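Local coordinates for putative lipoprotein (Bacteroides thetaiotaomicron, PDB 4Q1Z) that is of unknown function but, as a putative lipoprotein of the DUF4876 family with two domains, is probably tethered to a membrane through a lipid anchor, at residues I147-T156 with S260-V271. Residues are numbered along the deposited sequence; the frame is centred on the assembly and turned at random.
Sequences IYFANLTPGT and SVFGGAYVIFRV
Two neighbouring antiparallel strands, 148-152 and 265-269, form this contact inside the larger beta sheet of the chain. Tyr-148 and Phe-269 make a hydrogen-bonded pair, Tyr-148 N reaching Phe-269 O at 2.8 Å and Phe-269 N returning to Tyr-148 O. Ala-150 and Val-267 repeat the two-way pairing, and Leu-152 N adds a fifth bond, to Ala-265 O.

On the face carrying Tyr-148, Ala-150, Val-267 and Phe-269, the Phe-269 ring swings in against the tyrosine. With chi1 at 62°, its CG sits between backbone N and carbonyl carbon, and the ring turns one face to Tyr-148 CB, which lies over the ring centre, 3.4 Å from the centroid, in a CH-pi contact. The two ring planes are nearly parallel (13°) but slid apart, so they scarcely overlap. Ala-150 CB meets the edge of the same phenylalanine, and Val-271 CG2 lies 3.6 Å from Tyr-148 CE1. Farther along, Leu-152 CD2 packs on Val-267 CG2.

At the Leu-152/Ala-265 end of the ladder a water takes the place of the next direct bond: it accepts from Ala-265 N at 2.8 Å and donates to Leu-152 O and Gly-155 O. Thr-156 OG1 and Ser-260 OG, 2.8 Å apart, share a hydrogen bond at the first residue of the type I turn 260-263.

Trp-277 meets the Tyr-148 and Phe-269 rings edge-to-face, and Ile-302 of strand 299-303 packs on Ala-150, Leu-152 and Phe-269. On the other face, Tyr-132 meets the Phe-149 and Tyr-266 rings edge-to-face. Within the sheet, strand 177-180 flanks 148-152, and 307-312, one of the two edge strands within this chain, flanks 265-269.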
ATOM      1  N   ILE A 147       9.604   4.655  -7.543  1.00 52.47           N
ATOM      2  CA  ILE A 147       8.148   4.583  -7.454  1.00 51.23           C
ATOM      3  C   ILE A 147       7.701   6.006  -7.125  1.00 53.93           C
ATOM      4  O   ILE A 147       8.406   6.724  -6.404  1.00 52.43           O
ATOM      5  CB  ILE A 147       7.665   3.513  -6.437  1.00 54.77           C
ATOM      6  CG1 ILE A 147       7.774   2.101  -7.054  1.00 55.62           C
ATOM      7  CG2 ILE A 147       6.220   3.779  -5.972  1.00 56.73           C
ATOM      8  CD1 ILE A 147       7.549   0.995  -6.121  1.00 61.06           C
ATOM      9  N   TYR A 148       6.573   6.434  -7.718  1.00 49.16           N
ATOM     10  CA  TYR A 148       6.041   7.775  -7.557  1.00 46.57           C
ATOM     11  C   TYR A 148       4.982   7.858  -6.494  1.00 49.05           C
ATOM     12  O   TYR A 148       4.291   6.881  -6.224  1.00 49.81           O
ATOM     13  CB  TYR A 148       5.439   8.238  -8.875  1.00 47.19           C
ATOM     14  CG  TYR A 148       6.448   8.428  -9.975  1.00 49.71           C
ATOM     15  CD1 TYR A 148       6.797   7.376 -10.815  1.00 51.83           C
ATOM     16  CD2 TYR A 148       7.063   9.661 -10.179  1.00 50.50           C
ATOM     17  CE1 TYR A 148       7.740   7.540 -11.822  1.00 53.80           C
ATOM     18  CE2 TYR A 148       8.018   9.835 -11.175  1.00 51.95           C
ATOM     19  CZ  TYR A 148       8.349   8.773 -12.002  1.00 59.10           C
ATOM     20  OH  TYR A 148       9.295   8.933 -12.990  1.00 57.36           O
ATOM     21  N   PHE A 149       4.838   9.058  -5.924  1.00 43.37           N
ATOM     22  CA  PHE A 149       3.854   9.477  -4.939  1.00 40.70           C
ATOM     23  C   PHE A 149       3.248  10.759  -5.419  1.00 44.39           C
ATOM     24  O   PHE A 149       3.994  11.693  -5.710  1.00 45.62           O
ATOM     25  CB  PHE A 149       4.504   9.686  -3.545  1.00 41.77           C
ATOM     26  CG  PHE A 149       3.531  10.116  -2.474  1.00 42.30           C
ATOM     27  CD1 PHE A 149       3.020  11.421  -2.449  1.00 44.08           C
ATOM     28  CD2 PHE A 149       3.137   9.231  -1.474  1.00 44.76           C
ATOM     29  CE1 PHE A 149       2.065  11.803  -1.504  1.00 44.23           C
ATOM     30  CE2 PHE A 149       2.223   9.630  -0.487  1.00 47.51           C
ATOM     31  CZ  PHE A 149       1.687  10.912  -0.515  1.00 44.81           C
ATOM     32  N   ALA A 150       1.910  10.843  -5.430  1.00 39.68           N
ATOM     33  CA  ALA A 150       1.196  12.053  -5.798  1.00 39.36           C
ATOM     34  C   ALA A 150      -0.088  12.256  -4.973  1.00 43.68           C
ATOM     35  O   ALA A 150      -0.698  11.294  -4.486  1.00 40.81           O
ATOM     36  CB  ALA A 150       0.840  12.019  -7.291  1.00 39.76           C
ATOM     37  N   ASN A 151      -0.486  13.534  -4.835  1.00 41.34           N
ATOM     38  CA  ASN A 151      -1.780  13.947  -4.300  1.00 40.97           C
ATOM     39  C   ASN A 151      -2.556  14.464  -5.511  1.00 45.01           C
ATOM     40  O   ASN A 151      -1.958  15.018  -6.439  1.00 45.08           O
ATOM     41  CB  ASN A 151      -1.688  14.963  -3.142  1.00 41.39           C
ATOM     42  CG  ASN A 151      -1.277  16.355  -3.530  1.00 51.33           C
ATOM     43  OD1 ASN A 151      -0.127  16.605  -3.847  1.00 49.75           O
ATOM     44  ND2 ASN A 151      -2.207  17.297  -3.497  1.00 45.44           N
ATOM     45  N   LEU A 152      -3.841  14.197  -5.570  1.00 41.74           N
ATOM     46  CA  LEU A 152      -4.609  14.595  -6.747  1.00 41.14           C
ATOM     47  C   LEU A 152      -5.325  15.904  -6.520  1.00 45.04           C
ATOM     48  O   LEU A 152      -5.525  16.309  -5.380  1.00 43.50           O
ATOM     49  CB  LEU A 152      -5.643  13.503  -7.184  1.00 40.28           C
ATOM     50  CG  LEU A 152      -5.240  12.015  -7.204  1.00 41.99           C
ATOM     51  CD1 LEU A 152      -6.376  11.203  -7.675  1.00 41.35           C
ATOM     52  CD2 LEU A 152      -4.049  11.743  -8.124  1.00 41.86           C
ATOM     53  N   THR A 153      -5.753  16.530  -7.624  1.00 44.05           N
ATOM     54  CA  THR A 153      -6.549  17.748  -7.649  1.00 44.48           C
ATOM     55  C   THR A 153      -8.056  17.400  -7.874  1.00 50.07           C
ATOM     56  O   THR A 153      -8.346  16.427  -8.588  1.00 49.70           O
ATOM     57  CB  THR A 153      -6.033  18.708  -8.735  1.00 45.01           C
ATOM     58  OG1 THR A 153      -6.618  20.006  -8.531  1.00 44.39           O
ATOM     59  CG2 THR A 153      -6.326  18.228 -10.143  1.00 39.97           C
ATOM     60  N   PRO A 154      -9.031  18.199  -7.354  1.00 47.30           N
ATOM     61  CA  PRO A 154      -8.898  19.363  -6.435  1.00 47.26           C
ATOM     62  C   PRO A 154      -8.283  18.930  -5.107  1.00 52.06           C
ATOM     63  O   PRO A 154      -8.727  17.916  -4.580  1.00 52.06           O
ATOM     64  CB  PRO A 154     -10.362  19.831  -6.259  1.00 48.55           C
ATOM     65  CG  PRO A 154     -11.092  19.262  -7.445  1.00 52.02           C
ATOM     66  CD  PRO A 154     -10.453  17.932  -7.644  1.00 47.53           C
ATOM     67  N   GLY A 155      -7.246  19.642  -4.629  1.00 49.15           N
ATOM     68  CA  GLY A 155      -6.552  19.385  -3.363  1.00 48.68           C
ATOM     69  C   GLY A 155      -7.497  19.030  -2.234  1.00 55.35           C
ATOM     70  O   GLY A 155      -7.352  17.976  -1.620  1.00 54.94           O
ATOM     71  N   THR A 156      -8.520  19.884  -2.005  1.00 54.24           N
ATOM     72  CA  THR A 156      -9.627  19.641  -1.069  1.00 53.92           C
ATOM     73  C   THR A 156     -10.832  19.187  -1.869  1.00 55.05           C
ATOM     74  O   THR A 156     -11.113  19.749  -2.918  1.00 54.70           O
ATOM     75  CB  THR A 156      -9.956  20.891  -0.239  1.00 66.38           C
ATOM     76  OG1 THR A 156      -8.739  21.470   0.249  1.00 70.01           O
ATOM     77  CG2 THR A 156     -10.922  20.584   0.928  1.00 65.27           C
ATOM     78  N   SER A 260      -4.244  18.496   1.960  1.00 44.13           N
ATOM     79  CA  SER A 260      -5.475  18.973   2.618  1.00 43.34           C
ATOM     80  C   SER A 260      -5.696  18.353   4.014  1.00 48.88           C
ATOM     81  O   SER A 260      -5.748  17.121   4.148  1.00 49.74           O
ATOM     82  CB  SER A 260      -6.686  18.687   1.733  1.00 43.60           C
ATOM     83  OG  SER A 260      -7.773  19.533   2.057  1.00 49.92           O
ATOM     84  N   VAL A 261      -5.824  19.218   5.048  1.00 44.84           N
ATOM     85  CA  VAL A 261      -6.113  18.807   6.432  1.00 44.04           C
ATOM     86  C   VAL A 261      -7.602  18.305   6.484  1.00 49.16           C
ATOM     87  O   VAL A 261      -8.016  17.675   7.462  1.00 50.67           O
ATOM     88  CB  VAL A 261      -5.779  19.900   7.499  1.00 47.85           C
ATOM     89  CG1 VAL A 261      -4.287  20.266   7.481  1.00 46.89           C
ATOM     90  CG2 VAL A 261      -6.648  21.149   7.340  1.00 47.54           C
ATOM     91  N   PHE A 262      -8.372  18.524   5.389  1.00 43.58           N
ATOM     92  CA  PHE A 262      -9.730  18.002   5.227  1.00 42.68           C
ATOM     93  C   PHE A 262      -9.750  16.629   4.562  1.00 45.91           C
ATOM     94  O   PHE A 262     -10.817  16.118   4.302  1.00 47.86           O
ATOM     95  CB  PHE A 262     -10.557  18.935   4.350  1.00 44.85           C
ATOM     96  CG  PHE A 262     -10.887  20.270   4.945  1.00 47.67           C
ATOM     97  CD1 PHE A 262     -11.859  20.388   5.933  1.00 51.79           C
ATOM     98  CD2 PHE A 262     -10.258  21.423   4.490  1.00 49.71           C
ATOM     99  CE1 PHE A 262     -12.180  21.639   6.479  1.00 53.83           C
ATOM    100  CE2 PHE A 262     -10.588  22.677   5.022  1.00 53.81           C
ATOM    101  CZ  PHE A 262     -11.550  22.777   6.011  1.00 53.03           C
ATOM    102  N   GLY A 263      -8.601  16.076   4.217  1.00 40.66           N
ATOM    103  CA  GLY A 263      -8.504  14.826   3.486  1.00 39.07           C
ATOM    104  C   GLY A 263      -8.076  15.094   2.064  1.00 44.99           C
ATOM    105  O   GLY A 263      -8.690  15.900   1.344  1.00 43.45           O
ATOM    106  N   GLY A 264      -6.988  14.441   1.683  1.00 44.12           N
ATOM    107  CA  GLY A 264      -6.439  14.515   0.335  1.00 42.48           C
ATOM    108  C   GLY A 264      -6.676  13.214  -0.395  1.00 43.40           C
ATOM    109  O   GLY A 264      -7.112  12.234   0.216  1.00 41.50           O
ATOM    110  N   ALA A 265      -6.437  13.220  -1.723  1.00 40.47           N
ATOM    111  CA  ALA A 265      -6.527  12.044  -2.589  1.00 40.58           C
ATOM    112  C   ALA A 265      -5.075  11.631  -2.898  1.00 46.14           C
ATOM    113  O   ALA A 265      -4.322  12.413  -3.484  1.00 44.81           O
ATOM    114  CB  ALA A 265      -7.326  12.359  -3.846  1.00 41.08           C
ATOM    115  N   TYR A 266      -4.656  10.460  -2.377  1.00 43.31           N
ATOM    116  CA  TYR A 266      -3.264   9.961  -2.440  1.00 42.48           C
ATOM    117  C   TYR A 266      -3.114   8.802  -3.385  1.00 45.86           C
ATOM    118  O   TYR A 266      -3.939   7.899  -3.370  1.00 45.17           O
ATOM    119  CB  TYR A 266      -2.810   9.510  -1.017  1.00 43.33           C
ATOM    120  CG  TYR A 266      -3.264  10.454   0.084  1.00 45.10           C
ATOM    121  CD1 TYR A 266      -2.718  11.736   0.202  1.00 45.44           C
ATOM    122  CD2 TYR A 266      -4.278  10.091   0.969  1.00 47.04           C
ATOM    123  CE1 TYR A 266      -3.170  12.630   1.174  1.00 44.93           C
ATOM    124  CE2 TYR A 266      -4.705  10.967   1.980  1.00 48.80           C
ATOM    125  CZ  TYR A 266      -4.167  12.248   2.057  1.00 52.92           C
ATOM    126  OH  TYR A 266      -4.590  13.145   3.010  1.00 56.00           O
ATOM    127  N   VAL A 267      -2.034   8.790  -4.172  1.00 42.48           N
ATOM    128  CA  VAL A 267      -1.706   7.675  -5.070  1.00 41.29           C
ATOM    129  C   VAL A 267      -0.214   7.361  -5.015  1.00 43.39           C
ATOM    130  O   VAL A 267       0.618   8.262  -4.909  1.00 40.26           O
ATOM    131  CB  VAL A 267      -2.147   7.849  -6.571  1.00 44.89           C
ATOM    132  CG1 VAL A 267      -3.665   7.838  -6.737  1.00 45.34           C
ATOM    133  CG2 VAL A 267      -1.525   9.078  -7.225  1.00 43.90           C
ATOM    134  N   ILE A 268       0.111   6.069  -5.165  1.00 41.82           N
ATOM    135  CA  ILE A 268       1.468   5.579  -5.382  1.00 41.42           C
ATOM    136  C   ILE A 268       1.407   4.825  -6.695  1.00 45.90           C
ATOM    137  O   ILE A 268       0.444   4.076  -6.932  1.00 46.07           O
ATOM    138  CB  ILE A 268       2.150   4.800  -4.238  1.00 44.50           C
ATOM    139  CG1 ILE A 268       1.259   3.644  -3.676  1.00 44.60           C
ATOM    140  CG2 ILE A 268       2.675   5.798  -3.155  1.00 43.84           C
ATOM    141  CD1 ILE A 268       1.993   2.579  -2.924  1.00 46.44           C
ATOM    142  N   PHE A 269       2.370   5.086  -7.593  1.00 42.42           N
ATOM    143  CA  PHE A 269       2.338   4.471  -8.921  1.00 42.26           C
ATOM    144  C   PHE A 269       3.739   4.186  -9.467  1.00 49.29           C
ATOM    145  O   PHE A 269       4.719   4.885  -9.152  1.00 48.40           O
ATOM    146  CB  PHE A 269       1.527   5.321  -9.902  1.00 43.29           C
ATOM    147  CG  PHE A 269       2.024   6.723 -10.190  1.00 44.99           C
ATOM    148  CD1 PHE A 269       1.695   7.786  -9.346  1.00 45.33           C
ATOM    149  CD2 PHE A 269       2.751   7.001 -11.361  1.00 46.37           C
ATOM    150  CE1 PHE A 269       2.104   9.089  -9.645  1.00 45.43           C
ATOM    151  CE2 PHE A 269       3.161   8.300 -11.652  1.00 48.13           C
ATOM    152  CZ  PHE A 269       2.808   9.340 -10.809  1.00 46.04           C
ATOM    153  N   ARG A 270       3.801   3.121 -10.282  1.00 48.44           N
ATOM    154  CA  ARG A 270       5.033   2.634 -10.902  0.50 49.21           C
ATOM    155  C   ARG A 270       4.969   2.782 -12.421  1.00 52.95           C
ATOM    156  O   ARG A 270       3.984   2.419 -13.050  1.00 51.70           O
ATOM    157  CB  ARG A 270       5.281   1.157 -10.510  0.50 50.74           C
ATOM    158  CG  ARG A 270       6.732   0.705 -10.661  0.50 64.51           C
ATOM    159  CD  ARG A 270       6.873  -0.805 -10.539  0.50 76.18           C
ATOM    160  NE  ARG A 270       8.269  -1.212 -10.359  0.50 83.47           N
ATOM    161  CZ  ARG A 270       9.114  -1.487 -11.351  0.50 97.01           C
ATOM    162  NH1 ARG A 270       8.716  -1.400 -12.615  0.50 83.94           N
ATOM    163  NH2 ARG A 270      10.362  -1.849 -11.087  0.50 82.04           N
ATOM    164  N   VAL A 271       6.024   3.334 -13.007  1.00 52.41           N
ATOM    165  CA  VAL A 271       6.124   3.506 -14.462  1.00 52.93           C
ATOM    166  C   VAL A 271       6.949   2.307 -14.939  1.00 59.81           C
ATOM    167  O   VAL A 271       8.054   2.107 -14.436  1.00 58.00           O
ATOM    168  CB  VAL A 271       6.700   4.887 -14.913  1.00 55.79           C
ATOM    169  CG1 VAL A 271       6.876   4.944 -16.429  1.00 56.42           C
ATOM    170  CG2 VAL A 271       5.802   6.027 -14.456  1.00 54.54           C
TER
HETATM  171  O   HOH W   1      -5.697  15.697  -2.749  1.00 45.90           O
HETATM  172  O   HOH W   2      -4.189  17.795  -0.821  1.00 50.47           O